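Local coordinates for choline/ethanolamine kinase family protein (Mesorhizobium loti, PDB 3DXQ) that probably transfers a phosphoryl group from a nucleotide such as ATP to ethanolamine or a related amino alcohol, at residues A[92-97]-A[184-189]. Sequence-based numbering, arbitrary orientation.
Sequences AQTMSP and NFLDTG
Met95, a selenomethionine, reaches across to strand 185-187 and crosses two of its side chains obliquely, those of Phe185 and Asp187. Its CG, set beside its own backbone N and anti to the carbonyl carbon (chi1 -61°), rests 3.8 Å from Phe185 CB, and further bends at chi2 and chi3 carry SE to within 3.5 Å of Asp187 CB. It thus touches Phe185 at the root of the side chain, whose ring leads away, and Asp187 at its methylene. Asp187 spends its carboxylate on two arginines: OD2 forms a salt bridge with Arg103 and OD1 one with Arg109, which probably keeps this buried group ionised. Thr94 and Leu186, the antiparallel non-hydrogen-bonded pair, lie side by side on the other face of the sheet and point the same way, Thr94 OG1 meeting Leu186 CD2 at 3.6 Å.

The backbones pair antiparallel. Gln93 and Asp187 form the hydrogen-bonded pair, with Gln93 N to Asp187 O and Asp187 N to Gln93 O both 2.7 Å and at least 167° at the hydrogen; Met95 N adds a more bent bond to Phe185 O, 3.0 Å long and 144° at the hydrogen.

Consistent with the protein-kinase-like fold of this phosphotransferase family, strand 93-94 follows the five-stranded N-terminal sheet in the chain and pairs with the hairpin 185-187/192-194, forming one edge of a small three-stranded antiparallel sheet with 185-187 in the middle. Met192 of the third strand touches Met95, Phe185 and Asp187, while helix 106-118 meets Phe185 through Ala110 and Met95 through Ser106.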
# COMPACT_ATOMS: atom_id res chain seq x y z
N ALA A 92 2.70 -3.32 -19.91
CA ALA A 92 2.92 -3.46 -18.48
C ALA A 92 1.74 -4.20 -17.94
O ALA A 92 0.62 -3.95 -18.35
CB ALA A 92 3.02 -2.09 -17.82
N GLN A 93 2.00 -5.08 -16.97
CA GLN A 93 0.96 -5.90 -16.36
C GLN A 93 0.62 -5.41 -14.95
O GLN A 93 1.50 -5.23 -14.12
CB GLN A 93 1.45 -7.35 -16.30
CG GLN A 93 0.40 -8.38 -15.94
CD GLN A 93 -0.68 -8.47 -16.98
OE1 GLN A 93 -1.87 -8.27 -16.68
NE2 GLN A 93 -0.29 -8.74 -18.22
N THR A 94 -0.66 -5.18 -14.69
CA THR A 94 -1.13 -4.88 -13.33
C THR A 94 -0.99 -6.15 -12.53
O THR A 94 -1.41 -7.19 -12.99
CB THR A 94 -2.59 -4.45 -13.29
OG1 THR A 94 -2.66 -3.14 -13.82
CG2 THR A 94 -3.10 -4.42 -11.87
N MSE A 95 -0.42 -6.04 -11.35
CA MSE A 95 -0.13 -7.21 -10.54
C MSE A 95 -1.29 -7.66 -9.62
O MSE A 95 -2.34 -7.01 -9.50
CB MSE A 95 1.17 -6.99 -9.76
CG MSE A 95 2.40 -6.76 -10.65
SE MSE A 95 2.99 -8.30 -11.69
CE MSE A 95 3.17 -9.52 -10.20
N SER A 96 -1.08 -8.82 -9.01
CA SER A 96 -2.03 -9.45 -8.09
C SER A 96 -1.30 -10.56 -7.34
O SER A 96 -0.23 -10.99 -7.77
CB SER A 96 -3.19 -10.05 -8.87
OG SER A 96 -2.78 -11.22 -9.59
N PRO A 97 -1.88 -11.06 -6.24
CA PRO A 97 -1.23 -12.19 -5.59
C PRO A 97 -0.86 -13.29 -6.57
O PRO A 97 0.30 -13.75 -6.58
CB PRO A 97 -2.30 -12.68 -4.60
CG PRO A 97 -3.12 -11.49 -4.31
CD PRO A 97 -3.10 -10.63 -5.53
N ASN A 184 -1.39 -1.90 -7.32
CA ASN A 184 -0.59 -0.69 -7.51
C ASN A 184 0.74 -0.89 -8.23
O ASN A 184 1.46 0.07 -8.44
CB ASN A 184 -0.33 -0.05 -6.13
CG ASN A 184 -1.59 0.52 -5.52
OD1 ASN A 184 -2.53 0.87 -6.24
ND2 ASN A 184 -1.61 0.65 -4.19
N PHE A 185 1.07 -2.13 -8.59
CA PHE A 185 2.32 -2.43 -9.27
C PHE A 185 2.08 -2.76 -10.72
O PHE A 185 1.25 -3.61 -11.04
CB PHE A 185 3.03 -3.62 -8.63
CG PHE A 185 3.67 -3.30 -7.31
CD1 PHE A 185 2.94 -3.37 -6.13
CD2 PHE A 185 5.02 -2.96 -7.25
CE1 PHE A 185 3.52 -3.08 -4.93
CE2 PHE A 185 5.61 -2.66 -6.05
CZ PHE A 185 4.86 -2.72 -4.87
N LEU A 186 2.81 -2.07 -11.60
CA LEU A 186 2.73 -2.32 -13.02
C LEU A 186 4.05 -2.95 -13.41
O LEU A 186 5.11 -2.33 -13.26
CB LEU A 186 2.51 -1.02 -13.79
CG LEU A 186 1.38 -0.14 -13.24
CD1 LEU A 186 1.25 1.09 -14.13
CD2 LEU A 186 0.03 -0.90 -13.09
N ASP A 187 3.99 -4.17 -13.92
CA ASP A 187 5.19 -4.92 -14.23
C ASP A 187 5.47 -4.96 -15.72
O ASP A 187 4.66 -5.46 -16.48
CB ASP A 187 5.01 -6.35 -13.73
CG ASP A 187 6.27 -7.20 -13.89
OD1 ASP A 187 7.39 -6.63 -13.92
OD2 ASP A 187 6.13 -8.44 -13.98
N THR A 188 6.60 -4.42 -16.15
CA THR A 188 6.98 -4.65 -17.53
C THR A 188 7.60 -6.01 -17.41
O THR A 188 7.27 -6.75 -16.48
CB THR A 188 7.96 -3.60 -18.08
OG1 THR A 188 9.25 -3.76 -17.49
CG2 THR A 188 7.43 -2.21 -17.81
N GLY A 189 8.48 -6.40 -18.31
CA GLY A 189 9.16 -7.67 -18.07
C GLY A 189 10.23 -7.53 -16.99
O GLY A 189 10.43 -8.42 -16.19